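Long-range contacts in cytosine deaminase (Klebsiella pneumoniae, PDB 4R85), which hydrolytically deaminates cytosine-type bases, probably including 5-methylcytosine, at an iron(II) centre in an amidohydrolase-fold barrel: residues R115-V120 against L205-C210; R292-D297 against C333-Y338. One frame throughout, in Å; residues are numbered along the deposited sequence.

Interaction 1 (R115-V120 against L205-C210); sequences RTHVDV and LVDVHC. With FE2 (Fe (II) ion), chain H; 17E (5-methylcytosine), chain G.
The imidazole of H117 lies under the edge of H209, whose CE1 stands 3.4 Å from H117 ND1, over one face and offset toward the rim of that ring. The planes are at 90°, an edge-to-face pair with centroids 4.7 Å apart. A water bridges the two rings: it donates to D207 O and accepts from H209 ND1, with a weaker bond from H117 ND1. While ND1 holds that water, NE2 of H209 binds the iron(II) ion at 2.4 Å; H56, H58, H241 and D308 complete the metal site. Two residues earlier on each strand, R115 NH1 reaches D207 OD1 at 2.8 Å in a salt bridge. The carboxylate oxygen lies near the guanidinium plane and is approached on its anti side. R115 gets there with CG anti to the backbone N (chi1 174°) and a bend at chi3. A second water donates to D207 OD1 and is 2.6 Å from H117 NE2, while D207 OD2 is held by S240. Inside the barrel, between strands 111-119 and 205-209, the R115-D207 pair lies farther back, while H117 and the bridging water form the second shell behind H209, a metal-binding histidine of the amidohydrolase active site.

Interaction 2 (R292-D297 against C333-Y338); sequences RVAELD and CHMLGY
A Schellman motif ends helix 322-332, with H334 as its positive-phi C-prime residue, and the turn it makes packs against the first turn of helix 293-298. V293 straddles the two sulfur-bearing side chains of the turn. Its CG2 touches C333 SG at 3.7 Å, and its CG1 meets M335 SD at the same distance of 3.7 Å, the valine and methionine side chains crossing at about a right angle. This division follows from the valine rotamer: CG1 is anti to the backbone N (chi1 174°) and CG2 anti to the carbonyl carbon. Beside it, A294 CB sits against M335 CG at 3.6 Å. The methionine chain bends at chi3 (81°), which brings CE back over the helix, 4.1 Å from A294 CA. Polar groups meet through water. One water accepts from A294 N (3.0 Å), in the first turn of the helix, and lies within donating reach of E295 OE1 and C333 O. Another is placed to donate to E295 OE2, 2.6 Å away, and more weakly to C333 O. V293 also touches V303 and F305 of strand 303-305, and F347 packs on M335. The chemistry is thus divided: apolar carbon and sulfur surfaces make the direct contact, while water links the first-turn amide and the glutamate to the carbonyl at the end of the other helix.

Both contacts belong to the same amidohydrolase barrel, but to different layers of it. Interaction 1 joins two strands of the large sheet across the barrel interior; interaction 2 lies further out, where a helix packs on the loop between helices 322-332 and 338-342. The centres of interactions 1 and 2 are 25 Å apart and the nearest atoms of interactions 1 and 2 about 11 Å, so they do not meet directly. Along the chain, 205-210 is passed before 292-297 begins. Strand 303-305, in the same sheet as the strands of interaction 1, touches V293 of interaction 2. Interaction 1 thus serves the iron and ligand site, while interaction 2 joins helix and loop outside the strands, with R292, E295, H334, L336 and Y338 within reach of the second subunit.

Interaction 1 (R115-V120 against L205-C210)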
ATOM      1  N   ARG A 115      -5.755 -18.785   9.114  1.00 14.91           N
ATOM      2  CA  ARG A 115      -6.958 -18.921   9.922  1.00 15.64           C
ATOM      3  C   ARG A 115      -8.113 -18.275   9.163  1.00 14.52           C
ATOM      4  O   ARG A 115      -8.083 -17.072   8.888  1.00 12.19           O
ATOM      5  CB  ARG A 115      -6.775 -18.277  11.298  1.00 14.81           C
ATOM      6  CG  ARG A 115      -8.053 -18.254  12.137  1.00 17.22           C
ATOM      7  CD  ARG A 115      -7.809 -17.588  13.493  1.00 16.17           C
ATOM      8  NE  ARG A 115      -7.127 -18.487  14.424  1.00 14.67           N
ATOM      9  CZ  ARG A 115      -6.794 -18.140  15.659  1.00 15.53           C
ATOM     10  NH1 ARG A 115      -7.068 -16.912  16.083  1.00 12.50           N
ATOM     11  NH2 ARG A 115      -6.182 -19.010  16.460  1.00 16.17           N
ATOM     12  N   THR A 116      -9.113 -19.073   8.797  1.00 14.58           N
ATOM     13  CA  THR A 116     -10.232 -18.535   8.038  1.00 14.78           C
ATOM     14  C   THR A 116     -11.454 -18.440   8.925  1.00 12.52           C
ATOM     15  O   THR A 116     -11.712 -19.332   9.728  1.00 13.46           O
ATOM     16  CB  THR A 116     -10.579 -19.373   6.777  1.00 12.19           C
ATOM     17  OG1 THR A 116     -11.617 -18.712   6.042  1.00 14.76           O
ATOM     18  CG2 THR A 116     -11.063 -20.770   7.148  1.00 13.92           C
ATOM     19  N   HIS A 117     -12.183 -17.338   8.798  1.00 13.02           N
ATOM     20  CA  HIS A 117     -13.508 -17.248   9.388  1.00 15.15           C
ATOM     21  C   HIS A 117     -14.510 -17.807   8.379  1.00 20.54           C
ATOM     22  O   HIS A 117     -14.335 -17.644   7.170  1.00 23.09           O
ATOM     23  CB  HIS A 117     -13.829 -15.793   9.768  1.00 13.58           C
ATOM     24  CG  HIS A 117     -12.921 -15.257  10.831  1.00 14.64           C
ATOM     25  ND1 HIS A 117     -13.328 -15.070  12.134  1.00 16.58           N
ATOM     26  CD2 HIS A 117     -11.606 -14.938  10.797  1.00 14.41           C
ATOM     27  CE1 HIS A 117     -12.305 -14.637  12.853  1.00 14.30           C
ATOM     28  NE2 HIS A 117     -11.250 -14.549  12.066  1.00 17.35           N
ATOM     29  N   VAL A 118     -15.528 -18.510   8.874  1.00 14.12           N
ATOM     30  CA  VAL A 118     -16.594 -19.027   8.023  1.00 16.22           C
ATOM     31  C   VAL A 118     -17.931 -18.637   8.627  1.00 14.22           C
ATOM     32  O   VAL A 118     -18.172 -18.892   9.799  1.00 12.11           O
ATOM     33  CB  VAL A 118     -16.564 -20.564   7.925  1.00 18.23           C
ATOM     34  CG1 VAL A 118     -17.637 -21.057   6.933  1.00 15.04           C
ATOM     35  CG2 VAL A 118     -15.192 -21.033   7.518  1.00 25.71           C
ATOM     36  N   ASP A 119     -18.803 -18.029   7.825  1.00 14.73           N
ATOM     37  CA  ASP A 119     -20.104 -17.578   8.306  1.00 17.90           C
ATOM     38  C   ASP A 119     -20.979 -18.785   8.666  1.00 18.51           C
ATOM     39  O   ASP A 119     -21.284 -19.614   7.810  1.00 18.80           O
ATOM     40  CB  ASP A 119     -20.767 -16.694   7.239  1.00 14.37           C
ATOM     41  CG  ASP A 119     -22.123 -16.151   7.658  1.00 17.45           C
ATOM     42  OD1 ASP A 119     -22.783 -15.533   6.790  1.00 18.31           O
ATOM     43  OD2 ASP A 119     -22.538 -16.322   8.827  1.00 13.97           O
ATOM     44  N   VAL A 120     -21.360 -18.890   9.939  1.00 12.64           N
ATOM     45  CA  VAL A 120     -22.200 -20.004  10.386  1.00 14.71           C
ATOM     46  C   VAL A 120     -23.643 -19.556  10.643  1.00 15.94           C
ATOM     47  O   VAL A 120     -24.473 -20.346  11.078  1.00 17.72           O
ATOM     48  CB  VAL A 120     -21.628 -20.720  11.634  1.00 18.10           C
ATOM     49  CG1 VAL A 120     -20.243 -21.298  11.331  1.00 17.94           C
ATOM     50  CG2 VAL A 120     -21.559 -19.774  12.827  1.00 14.56           C
ATOM     51  N   LEU A 205     -10.119 -22.457  20.690  1.00 12.89           N
ATOM     52  CA  LEU A 205      -9.569 -21.112  20.667  1.00 12.35           C
ATOM     53  C   LEU A 205     -10.705 -20.120  20.424  1.00 15.64           C
ATOM     54  O   LEU A 205     -11.827 -20.522  20.119  1.00 14.58           O
ATOM     55  CB  LEU A 205      -8.514 -20.986  19.565  1.00 12.26           C
ATOM     56  CG  LEU A 205      -7.348 -21.980  19.636  1.00 13.89           C
ATOM     57  CD1 LEU A 205      -6.291 -21.646  18.582  1.00 19.76           C
ATOM     58  CD2 LEU A 205      -6.730 -21.963  21.028  1.00 19.03           C
ATOM     59  N   VAL A 206     -10.408 -18.832  20.567  1.00 11.82           N
ATOM     60  CA  VAL A 206     -11.398 -17.772  20.362  1.00 13.73           C
ATOM     61  C   VAL A 206     -10.814 -16.686  19.468  1.00 15.68           C
ATOM     62  O   VAL A 206      -9.684 -16.256  19.675  1.00 14.91           O
ATOM     63  CB  VAL A 206     -11.791 -17.128  21.710  1.00 12.22           C
ATOM     64  CG1 VAL A 206     -12.630 -15.865  21.503  1.00 13.11           C
ATOM     65  CG2 VAL A 206     -12.538 -18.130  22.565  1.00 13.19           C
ATOM     66  N   ASP A 207     -11.574 -16.252  18.467  1.00 10.44           N
ATOM     67  CA  ASP A 207     -11.170 -15.111  17.643  1.00 10.08           C
ATOM     68  C   ASP A 207     -12.410 -14.330  17.226  1.00 15.03           C
ATOM     69  O   ASP A 207     -13.175 -14.789  16.384  1.00 14.19           O
ATOM     70  CB  ASP A 207     -10.419 -15.573  16.399  1.00 10.19           C
ATOM     71  CG  ASP A 207      -9.678 -14.445  15.707  1.00 17.00           C
ATOM     72  OD1 ASP A 207      -8.568 -14.699  15.178  1.00 21.39           O
ATOM     73  OD2 ASP A 207     -10.188 -13.305  15.689  1.00 19.76           O
ATOM     74  N   VAL A 208     -12.585 -13.146  17.807  1.00 12.86           N
ATOM     75  CA  VAL A 208     -13.836 -12.405  17.711  1.00 14.63           C
ATOM     76  C   VAL A 208     -13.679 -11.130  16.882  1.00 14.32           C
ATOM     77  O   VAL A 208     -12.711 -10.384  17.061  1.00 16.21           O
ATOM     78  CB  VAL A 208     -14.333 -12.029  19.130  1.00 15.82           C
ATOM     79  CG1 VAL A 208     -15.496 -11.053  19.063  1.00 15.07           C
ATOM     80  CG2 VAL A 208     -14.722 -13.282  19.911  1.00 14.25           C
ATOM     81  N   HIS A 209     -14.635 -10.891  15.982  1.00 10.71           N
ATOM     82  CA  HIS A 209     -14.768  -9.602  15.290  1.00 13.73           C
ATOM     83  C   HIS A 209     -15.292  -8.622  16.319  1.00 13.79           C
ATOM     84  O   HIS A 209     -16.473  -8.601  16.632  1.00 15.31           O
ATOM     85  CB  HIS A 209     -15.756  -9.707  14.126  1.00 10.29           C
ATOM     86  CG  HIS A 209     -15.157 -10.285  12.885  1.00 11.04           C
ATOM     87  ND1 HIS A 209     -14.700 -11.583  12.815  1.00 13.64           N
ATOM     88  CD2 HIS A 209     -14.927  -9.737  11.670  1.00 10.54           C
ATOM     89  CE1 HIS A 209     -14.214 -11.813  11.608  1.00 12.16           C
ATOM     90  NE2 HIS A 209     -14.343 -10.708  10.894  1.00 13.73           N
ATOM     91  N   CYS A 210     -14.409  -7.819  16.874  1.00 11.35           N
ATOM     92  CA  CYS A 210     -14.746  -7.244  18.160  1.00 12.89           C
ATOM     93  C   CYS A 210     -15.491  -5.906  18.124  1.00 20.67           C
ATOM     94  O   CYS A 210     -16.623  -5.807  18.584  1.00 36.13           O
ATOM     95  CB  CYS A 210     -13.507  -7.189  19.048  1.00 20.28           C
ATOM     96  SG  CYS A 210     -13.988  -6.952  20.719  1.00 21.94           S
TER
HETATM   97 FE   FE2 H 502     -12.784 -10.152   9.224  1.00 19.40          FE
HETATM   98  N1  17E G 501     -17.667  -9.618   7.752  1.00 12.92           N
HETATM   99  C2  17E G 501     -17.403  -8.736   8.716  1.00 13.67           C
HETATM  100  O2  17E G 501     -18.297  -8.576   9.745  1.00 13.81           O
HETATM  101  N3  17E G 501     -16.284  -8.005   8.711  1.00 15.01           N
HETATM  102  C4  17E G 501     -15.391  -8.137   7.716  1.00 19.47           C
HETATM  103  N4  17E G 501     -14.201  -7.349   7.719  1.00 20.70           N
HETATM  104  C5  17E G 501     -15.623  -9.050   6.684  1.00 13.49           C
HETATM  105  C6  17E G 501     -16.799  -9.794   6.735  1.00 14.79           C
HETATM  106  CM5 17E G 501     -14.638  -9.212   5.571  1.00 14.00           C
HETATM  107  O   HOH W   1      -7.102 -17.173  19.054  1.00 14.96           O
HETATM  108  O   HOH W   2     -15.077 -14.069  14.286  1.00 15.93           O
HETATM  109  O   HOH W   3      -8.713 -14.188  12.619  1.00 18.99           O

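Interaction 2 (R292-D297 against C333-Y338)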
ATOM      1  N   ARG A 292      -5.062   0.774  17.568  1.00 11.16           N
ATOM      2  CA  ARG A 292      -3.825   1.451  17.987  1.00 11.41           C
ATOM      3  C   ARG A 292      -2.661   0.468  18.006  1.00 12.14           C
ATOM      4  O   ARG A 292      -2.127   0.142  19.063  1.00 12.29           O
ATOM      5  CB  ARG A 292      -4.006   2.089  19.361  1.00 11.37           C
ATOM      6  CG  ARG A 292      -5.217   3.012  19.454  1.00  9.27           C
ATOM      7  CD  ARG A 292      -5.196   3.797  20.768  1.00  9.50           C
ATOM      8  NE  ARG A 292      -6.417   4.590  20.917  1.00 11.86           N
ATOM      9  CZ  ARG A 292      -6.598   5.556  21.808  1.00 12.55           C
ATOM     10  NH1 ARG A 292      -7.757   6.194  21.858  1.00 15.67           N
ATOM     11  NH2 ARG A 292      -5.632   5.882  22.655  1.00 11.03           N
ATOM     12  N   VAL A 293      -2.280   0.006  16.820  1.00 10.93           N
ATOM     13  CA  VAL A 293      -1.297  -1.059  16.662  1.00 11.88           C
ATOM     14  C   VAL A 293       0.057  -0.722  17.292  1.00 13.70           C
ATOM     15  O   VAL A 293       0.633  -1.537  18.019  1.00 13.39           O
ATOM     16  CB  VAL A 293      -1.078  -1.386  15.166  1.00 13.06           C
ATOM     17  CG1 VAL A 293       0.060  -2.395  14.996  1.00 13.82           C
ATOM     18  CG2 VAL A 293      -2.382  -1.905  14.526  1.00 15.70           C
ATOM     19  N   ALA A 294       0.579   0.462  17.003  1.00  9.95           N
ATOM     20  CA  ALA A 294       1.896   0.820  17.527  1.00 16.26           C
ATOM     21  C   ALA A 294       1.876   0.864  19.057  1.00 18.55           C
ATOM     22  O   ALA A 294       2.809   0.415  19.728  1.00 14.02           O
ATOM     23  CB  ALA A 294       2.355   2.152  16.957  1.00 21.12           C
ATOM     24  N   GLU A 295       0.787   1.393  19.596  1.00 12.51           N
ATOM     25  CA  GLU A 295       0.624   1.562  21.030  1.00 14.07           C
ATOM     26  C   GLU A 295       0.448   0.207  21.755  1.00 16.16           C
ATOM     27  O   GLU A 295       1.026  -0.018  22.830  1.00 12.89           O
ATOM     28  CB  GLU A 295      -0.549   2.515  21.301  1.00 14.54           C
ATOM     29  CG  GLU A 295      -0.304   3.982  20.857  1.00 21.66           C
ATOM     30  CD  GLU A 295      -0.317   4.210  19.328  1.00 26.21           C
ATOM     31  OE1 GLU A 295      -0.858   3.368  18.571  1.00 19.56           O
ATOM     32  OE2 GLU A 295       0.213   5.260  18.882  1.00 21.81           O
ATOM     33  N   LEU A 296      -0.341  -0.693  21.171  1.00 11.94           N
ATOM     34  CA  LEU A 296      -0.427  -2.061  21.693  1.00 11.59           C
ATOM     35  C   LEU A 296       0.961  -2.726  21.746  1.00 11.19           C
ATOM     36  O   LEU A 296       1.352  -3.303  22.762  1.00 10.64           O
ATOM     37  CB  LEU A 296      -1.353  -2.906  20.822  1.00  9.72           C
ATOM     38  CG  LEU A 296      -2.818  -2.474  20.880  1.00 14.58           C
ATOM     39  CD1 LEU A 296      -3.600  -3.003  19.674  1.00 14.69           C
ATOM     40  CD2 LEU A 296      -3.429  -2.962  22.181  1.00 15.03           C
ATOM     41  N   ASP A 297       1.693  -2.641  20.640  1.00 10.90           N
ATOM     42  CA  ASP A 297       2.997  -3.292  20.540  1.00 11.46           C
ATOM     43  C   ASP A 297       3.997  -2.717  21.552  1.00 14.83           C
ATOM     44  O   ASP A 297       4.739  -3.462  22.192  1.00 12.52           O
ATOM     45  CB  ASP A 297       3.539  -3.169  19.109  1.00 14.16           C
ATOM     46  CG  ASP A 297       4.938  -3.746  18.959  1.00 22.33           C
ATOM     47  OD1 ASP A 297       5.912  -2.957  18.932  1.00 23.85           O
ATOM     48  OD2 ASP A 297       5.067  -4.987  18.874  1.00 19.93           O
ATOM     49  N   CYS A 333      -0.464   3.193  10.547  1.00 10.91           N
ATOM     50  CA  CYS A 333      -0.285   3.121  11.997  1.00 11.43           C
ATOM     51  C   CYS A 333       0.906   3.941  12.491  1.00 14.11           C
ATOM     52  O   CYS A 333       1.230   3.908  13.680  1.00 13.49           O
ATOM     53  CB  CYS A 333      -0.128   1.662  12.437  1.00 16.39           C
ATOM     54  SG  CYS A 333      -1.590   0.650  12.023  1.00 16.01           S
ATOM     55  N   HIS A 334       1.532   4.685  11.584  1.00 12.69           N
ATOM     56  CA  HIS A 334       2.686   5.523  11.933  1.00 11.11           C
ATOM     57  C   HIS A 334       3.806   4.709  12.561  1.00 15.31           C
ATOM     58  O   HIS A 334       4.316   5.044  13.630  1.00 17.36           O
ATOM     59  CB  HIS A 334       2.279   6.674  12.862  1.00 13.39           C
ATOM     60  CG  HIS A 334       1.617   7.810  12.151  1.00 13.73           C
ATOM     61  ND1 HIS A 334       0.861   8.759  12.805  1.00 17.80           N
ATOM     62  CD2 HIS A 334       1.621   8.163  10.843  1.00 17.12           C
ATOM     63  CE1 HIS A 334       0.423   9.648  11.929  1.00 21.42           C
ATOM     64  NE2 HIS A 334       0.862   9.303  10.731  1.00 17.99           N
ATOM     65  N   MET A 335       4.190   3.644  11.870  1.00 13.15           N
ATOM     66  CA  MET A 335       5.254   2.765  12.316  1.00 14.23           C
ATOM     67  C   MET A 335       6.346   2.694  11.262  1.00 14.53           C
ATOM     68  O   MET A 335       6.798   1.613  10.892  1.00 16.72           O
ATOM     69  CB  MET A 335       4.683   1.372  12.577  1.00 15.54           C
ATOM     70  CG  MET A 335       3.687   1.362  13.716  1.00 15.69           C
ATOM     71  SD  MET A 335       2.738  -0.169  13.776  1.00 24.20           S
ATOM     72  CE  MET A 335       3.923  -1.197  14.619  1.00 18.96           C
ATOM     73  N   LEU A 336       6.767   3.853  10.776  1.00 12.71           N
ATOM     74  CA  LEU A 336       7.868   3.912   9.820  1.00 17.85           C
ATOM     75  C   LEU A 336       9.158   4.406  10.467  1.00 18.07           C
ATOM     76  O   LEU A 336      10.055   4.896   9.786  1.00 18.61           O
ATOM     77  CB  LEU A 336       7.495   4.776   8.610  1.00 14.60           C
ATOM     78  CG  LEU A 336       6.455   4.104   7.707  1.00 15.82           C
ATOM     79  CD1 LEU A 336       6.243   4.928   6.446  1.00 17.94           C
ATOM     80  CD2 LEU A 336       6.892   2.685   7.351  1.00 19.86           C
ATOM     81  N   GLY A 337       9.261   4.265  11.785  1.00 14.15           N
ATOM     82  CA  GLY A 337      10.484   4.653  12.468  1.00 13.65           C
ATOM     83  C   GLY A 337      11.589   3.655  12.147  1.00 16.51           C
ATOM     84  O   GLY A 337      11.314   2.529  11.703  1.00 20.08           O
ATOM     85  N   TYR A 338      12.834   4.056  12.373  1.00 18.89           N
ATOM     86  CA  TYR A 338      13.982   3.188  12.106  1.00 21.39           C
ATOM     87  C   TYR A 338      13.890   1.846  12.847  1.00 20.77           C
ATOM     88  O   TYR A 338      14.064   0.783  12.251  1.00 20.70           O
ATOM     89  CB  TYR A 338      15.287   3.895  12.479  1.00 26.50           C
ATOM     90  CG  TYR A 338      16.507   3.087  12.114  1.00 36.59           C
ATOM     91  CD1 TYR A 338      17.032   3.138  10.836  1.00 39.21           C
ATOM     92  CD2 TYR A 338      17.118   2.249  13.043  1.00 45.24           C
ATOM     93  CE1 TYR A 338      18.140   2.394  10.486  1.00 44.60           C
ATOM     94  CE2 TYR A 338      18.226   1.500  12.704  1.00 47.68           C
ATOM     95  CZ  TYR A 338      18.732   1.577  11.423  1.00 48.07           C
ATOM     96  OH  TYR A 338      19.837   0.837  11.074  1.00 54.21           O
TER
HETATM   97  O   HOH W   4      -0.601   2.904  15.699  1.00 13.93           O
HETATM   98  O   HOH W   5       0.654   5.939  16.364  1.00 28.69           O